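Local coordinates for protein 1,4-dihydroxy-2-naphthoyl-CoA hydrolase (Escherichia coli, PDB 1VH5) that hydrolyses the thioester of 1,4-dihydroxy-2-naphthoyl-CoA in menaquinone biosynthesis, and also cleaves a wide range of other acyl-CoA thioesters, at residues G53-G57 and G58-V62; I9-E12 and A13-A16. All coordinates share one frame; numbering follows the deposited sequence.

Interaction 1: G53-G57 and G58-V62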
ATOM      1  N   GLY A  53      13.981  -8.197  -4.542  1.00 18.58           N
ATOM      2  CA  GLY A  53      13.343  -9.293  -5.257  1.00 18.16           C
ATOM      3  C   GLY A  53      12.165  -9.953  -4.555  1.00 17.69           C
ATOM      4  O   GLY A  53      11.670 -10.960  -5.017  1.00 19.41           O
ATOM      5  N   LEU A  54      11.738  -9.394  -3.430  1.00 17.86           N
ATOM      6  CA  LEU A  54      10.566  -9.902  -2.738  1.00 16.38           C
ATOM      7  C   LEU A  54       9.368  -9.007  -3.001  1.00 14.84           C
ATOM      8  O   LEU A  54       9.520  -7.834  -3.329  1.00 16.67           O
ATOM      9  CB  LEU A  54      10.790  -9.962  -1.238  1.00 17.00           C
ATOM     10  CG  LEU A  54      12.045 -10.688  -0.744  1.00 19.15           C
ATOM     11  CD1 LEU A  54      12.187 -10.669   0.777  1.00 21.34           C
ATOM     12  CD2 LEU A  54      12.046 -12.114  -1.224  1.00 19.85           C
ATOM     13  N   LEU A  55       8.169  -9.553  -2.812  1.00 14.50           N
ATOM     14  CA  LEU A  55       6.970  -8.741  -2.904  1.00 14.50           C
ATOM     15  C   LEU A  55       7.045  -7.537  -1.991  1.00 14.09           C
ATOM     16  O   LEU A  55       7.358  -7.678  -0.795  1.00 16.16           O
ATOM     17  CB  LEU A  55       5.774  -9.599  -2.499  1.00 15.16           C
ATOM     18  CG  LEU A  55       4.409  -8.904  -2.522  1.00 15.00           C
ATOM     19  CD1 LEU A  55       3.982  -8.382  -3.874  1.00 16.99           C
ATOM     20  CD2 LEU A  55       3.421  -9.959  -1.913  1.00 17.69           C
ATOM     21  N   HIS A  56       6.753  -6.369  -2.538  1.00 12.80           N
ATOM     22  CA  HIS A  56       6.784  -5.122  -1.793  1.00 12.27           C
ATOM     23  C   HIS A  56       5.594  -5.126  -0.830  1.00 12.15           C
ATOM     24  O   HIS A  56       4.462  -5.376  -1.236  1.00 12.24           O
ATOM     25  CB  HIS A  56       6.646  -3.986  -2.797  1.00 13.21           C
ATOM     26  CG  HIS A  56       7.046  -2.642  -2.259  1.00 12.17           C
ATOM     27  ND1 HIS A  56       6.350  -1.986  -1.259  1.00 13.60           N
ATOM     28  CD2 HIS A  56       7.986  -1.769  -2.701  1.00 12.48           C
ATOM     29  CE1 HIS A  56       6.901  -0.797  -1.055  1.00 13.38           C
ATOM     30  NE2 HIS A  56       7.905  -0.645  -1.911  1.00 13.43           N
ATOM     31  N   GLY A  57       5.815  -4.760   0.433  1.00 13.27           N
ATOM     32  CA  GLY A  57       4.736  -4.692   1.430  1.00 13.57           C
ATOM     33  C   GLY A  57       3.637  -3.731   0.988  1.00 12.65           C
ATOM     34  O   GLY A  57       2.440  -3.963   1.245  1.00 13.33           O
ATOM     35  N   GLY A  58       4.026  -2.646   0.300  1.00 12.22           N
ATOM     36  CA  GLY A  58       3.022  -1.758  -0.255  1.00 12.08           C
ATOM     37  C   GLY A  58       2.145  -2.371  -1.328  1.00 11.66           C
ATOM     38  O   GLY A  58       0.966  -2.003  -1.444  1.00 12.10           O
ATOM     39  N   ALA A  59       2.713  -3.262  -2.136  1.00 13.15           N
ATOM     40  CA  ALA A  59       1.905  -3.945  -3.144  1.00 12.65           C
ATOM     41  C   ALA A  59       0.830  -4.833  -2.516  1.00 12.29           C
ATOM     42  O   ALA A  59      -0.298  -4.850  -2.968  1.00 12.81           O
ATOM     43  CB  ALA A  59       2.806  -4.782  -4.062  1.00 13.42           C
ATOM     44  N   SER A  60       1.167  -5.480  -1.406  1.00 12.59           N
ATOM     45  CA  SER A  60       0.179  -6.258  -0.652  1.00 12.45           C
ATOM     46  C   SER A  60      -0.964  -5.353  -0.222  1.00 12.35           C
ATOM     47  O   SER A  60      -2.121  -5.730  -0.281  1.00 12.95           O
ATOM     48  CB  SER A  60       0.782  -6.894   0.563  1.00 12.42           C
ATOM     49  OG  SER A  60       1.727  -7.885   0.212  1.00 16.71           O
ATOM     50  N   VAL A  61      -0.636  -4.147   0.225  1.00 11.95           N
ATOM     51  CA  VAL A  61      -1.665  -3.190   0.667  1.00 11.93           C
ATOM     52  C   VAL A  61      -2.459  -2.661  -0.522  1.00 11.83           C
ATOM     53  O   VAL A  61      -3.673  -2.471  -0.430  1.00 11.87           O
ATOM     54  CB  VAL A  61      -1.052  -2.071   1.541  1.00 12.27           C
ATOM     55  CG1 VAL A  61      -2.159  -1.087   1.958  1.00 12.93           C
ATOM     56  CG2 VAL A  61      -0.381  -2.674   2.786  1.00 13.96           C
ATOM     57  N   VAL A  62      -1.811  -2.432  -1.661  1.00 11.62           N
ATOM     58  CA  VAL A  62      -2.578  -2.120  -2.865  1.00 11.98           C
ATOM     59  C   VAL A  62      -3.617  -3.219  -3.157  1.00 11.32           C
ATOM     60  O   VAL A  62      -4.784  -2.934  -3.429  1.00 12.49           O
ATOM     61  CB  VAL A  62      -1.681  -1.933  -4.106  1.00 12.79           C
ATOM     62  CG1 VAL A  62      -2.552  -1.735  -5.356  1.00 14.12           C
ATOM     63  CG2 VAL A  62      -0.754  -0.707  -3.937  1.00 13.70           C
TER
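A chi1 of -163° swings the His56 imidazole to the far side of CB from the backbone N, and with the turn of the ring about CB-CG, ND1 is brought to the amide of Gly58, two residues on. The result is a side-chain N-cap at the start of helix 57-74, the long central helix of the hotdog fold. Gly58 N donates to His56 ND1 over 2.9 Å and meets it at the ring edge, 4° out of the ring plane, although the N-H is bent at 142°. NE2 is hydrogen-bonded in turn to Ser66 OG of the second subunit; the imidazole is thus held at both nitrogens and bridges the dimer interface. The carbonyl of the same residue turns into the first helical turn, where His56 O takes weak bonds from Ala59 N and Ser60 N. Replacing the imidazole with the methyl of an alanine is likely to leave Gly58 N without its capping acceptor and Ser66 of the second subunit without this partner. A trans chi1 carries the side chain of Leu55 alongside the helix start, Leu55 CD1 lying 3.8 Å from Ala59 CB; both residues also pack on Met42 of strand 38-43. This loop-to-helix junction adjoins the substrate site, since Gly57 lies close to the substrate-binding His91, and the helix leads on to Glu65, the probable nucleophile or proton acceptor. On the other branch of Leu55, CD2 rests 3.4 Å from Ser60 OG.

Interaction 2: I9-E12 and A13-A16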
ATOM      1  N   ILE A   9     -22.624  -8.067  -9.809  1.00 25.35           N
ATOM      2  CA  ILE A   9     -21.563  -7.807 -10.772  1.00 26.00           C
ATOM      3  C   ILE A   9     -20.977  -9.128 -11.249  1.00 26.25           C
ATOM      4  O   ILE A   9     -20.908 -10.089 -10.489  1.00 26.96           O
ATOM      5  CB  ILE A   9     -20.478  -6.855 -10.146  1.00 25.91           C
ATOM      6  CG1 ILE A   9     -19.674  -6.151 -11.240  1.00 24.61           C
ATOM      7  CG2 ILE A   9     -19.567  -7.581  -9.137  1.00 27.28           C
ATOM      8  CD1 ILE A   9     -18.842  -4.975 -10.704  1.00 27.10           C
ATOM      9  N   THR A  10     -20.615  -9.192 -12.530  1.00 26.10           N
ATOM     10  CA  THR A  10     -19.865 -10.332 -13.041  1.00 26.35           C
ATOM     11  C   THR A  10     -18.388 -10.106 -12.771  1.00 25.61           C
ATOM     12  O   THR A  10     -17.965  -8.962 -12.559  1.00 24.73           O
ATOM     13  CB  THR A  10     -20.040 -10.484 -14.554  1.00 26.00           C
ATOM     14  OG1 THR A  10     -19.755  -9.225 -15.187  1.00 26.38           O
ATOM     15  CG2 THR A  10     -21.499 -10.816 -14.910  1.00 26.36           C
ATOM     16  N   LEU A  11     -17.611 -11.188 -12.817  1.00 26.41           N
ATOM     17  CA  LEU A  11     -16.155 -11.090 -12.745  1.00 25.94           C
ATOM     18  C   LEU A  11     -15.613 -10.231 -13.876  1.00 26.08           C
ATOM     19  O   LEU A  11     -14.704  -9.440 -13.699  1.00 25.77           O
ATOM     20  CB  LEU A  11     -15.495 -12.471 -12.756  1.00 27.19           C
ATOM     21  CG  LEU A  11     -15.347 -13.205 -11.423  1.00 27.49           C
ATOM     22  CD1 LEU A  11     -14.663 -14.548 -11.639  1.00 28.87           C
ATOM     23  CD2 LEU A  11     -14.633 -12.395 -10.326  1.00 26.72           C
ATOM     24  N   GLU A  12     -16.206 -10.384 -15.057  1.00 25.50           N
ATOM     25  CA  GLU A  12     -15.848  -9.567 -16.199  1.00 25.92           C
ATOM     26  C   GLU A  12     -15.948  -8.059 -15.935  1.00 24.14           C
ATOM     27  O   GLU A  12     -15.018  -7.310 -16.247  1.00 22.53           O
ATOM     28  CB  GLU A  12     -16.746  -9.936 -17.387  1.00 27.59           C
ATOM     29  CG  GLU A  12     -16.072 -10.782 -18.451  1.00 31.34           C
ATOM     30  CD  GLU A  12     -16.999 -11.025 -19.620  1.00 34.96           C
ATOM     31  OE1 GLU A  12     -17.205 -10.084 -20.425  1.00 36.34           O
ATOM     32  OE2 GLU A  12     -17.553 -12.145 -19.703  1.00 38.68           O
ATOM     33  N   ALA A  13     -17.087  -7.606 -15.409  1.00 24.18           N
ATOM     34  CA  ALA A  13     -17.306  -6.172 -15.194  1.00 23.77           C
ATOM     35  C   ALA A  13     -16.425  -5.645 -14.044  1.00 23.64           C
ATOM     36  O   ALA A  13     -15.967  -4.497 -14.078  1.00 23.51           O
ATOM     37  CB  ALA A  13     -18.805  -5.863 -14.959  1.00 24.65           C
ATOM     38  N   LEU A  14     -16.183  -6.510 -13.059  1.00 23.87           N
ATOM     39  CA  LEU A  14     -15.272  -6.219 -11.946  1.00 23.95           C
ATOM     40  C   LEU A  14     -13.858  -5.971 -12.498  1.00 22.79           C
ATOM     41  O   LEU A  14     -13.222  -4.955 -12.217  1.00 22.19           O
ATOM     42  CB  LEU A  14     -15.255  -7.408 -10.985  1.00 25.75           C
ATOM     43  CG  LEU A  14     -14.857  -7.315  -9.524  1.00 27.40           C
ATOM     44  CD1 LEU A  14     -15.320  -5.975  -8.972  1.00 27.40           C
ATOM     45  CD2 LEU A  14     -15.447  -8.475  -8.716  1.00 30.04           C
ATOM     46  N   ASN A  15     -13.388  -6.891 -13.340  1.00 21.45           N
ATOM     47  CA  ASN A  15     -12.061  -6.778 -13.925  1.00 22.27           C
ATOM     48  C   ASN A  15     -11.914  -5.630 -14.912  1.00 22.07           C
ATOM     49  O   ASN A  15     -10.825  -5.088 -15.069  1.00 22.69           O
ATOM     50  CB  ASN A  15     -11.629  -8.112 -14.517  1.00 22.50           C
ATOM     51  CG  ASN A  15     -11.159  -9.049 -13.453  1.00 20.36           C
ATOM     52  OD1 ASN A  15     -10.371  -8.636 -12.591  1.00 20.67           O
ATOM     53  ND2 ASN A  15     -11.688 -10.260 -13.406  1.00 21.58           N
ATOM     54  N   ALA A  16     -13.021  -5.239 -15.558  1.00 21.73           N
ATOM     55  CA  ALA A  16     -12.989  -4.109 -16.471  1.00 22.30           C
ATOM     56  C   ALA A  16     -12.670  -2.788 -15.776  1.00 22.36           C
ATOM     57  O   ALA A  16     -12.158  -1.866 -16.400  1.00 22.91           O
ATOM     58  CB  ALA A  16     -14.305  -4.004 -17.240  1.00 22.67           C
TER
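Ile9 and Leu14 bring their CD1 methyls together 4.1 Å apart, the isoleucine reaching forward from the residue before the cap to the first turn of the short helix 11-16. Ile9 CG1 meanwhile lies 3.8 Å from Ala13 CB, so one extended side chain touches two successive helical residues. Leu11 approaches Leu14 more loosely through the other branch, CD2 to CD2 at 4.3 Å, which leaves Leu14 contacted by Ile9 through one methyl and by Leu11 through the other. Ile9, Leu11 and Leu14 all pack on Ile33 of strand 29-33, while Ile9 also meets Leu74, and Leu14 meets Val70, of helix 57-74.

Thr10, the N-cap residue between Ile9 and Leu11 in sequence, has its hydroxyl between its backbone N and carbonyl carbon (chi1 52°). From there Thr10 OG1 accepts from Ala13 N at 3.1 Å in a fairly straight bond (158°), and Thr10 O receives Leu14 N, also at 3.1 Å. The next turn is closed by Asn15 N donating to Leu11 O over 2.9 Å. Asn15 turns its amide toward the strand, where OD1 accepts from Phe30 N and so ties the helix to the backbone of strand 29-33. The whole is a threonine N-cap with a hydrophobic staple from Ile9 to Leu14, on a small amphipathic helix laid against the hotdog fold.

Overall arrangement
From the N terminus the chain first meets interaction 2, where residues 9-16 close the opening turn of the short helix 11-16. It then passes through helix 22-25 and the antiparallel strands 29-33 and 38-43 before the loop that leads into interaction 1, at the start of helix 57-74. The two are in series, neither nested nor crossed, and lie on opposite sides of the chain's centre, with centres 24 Å apart and nearest atoms about 12 Å apart. Helix 57-74 links them indirectly: residues 53-62 make its entry loop and first turn at the subunit interface, whereas helix 11-16 packs near its end and on strand 29-33. Both illustrate how a side chain can cap a helix start.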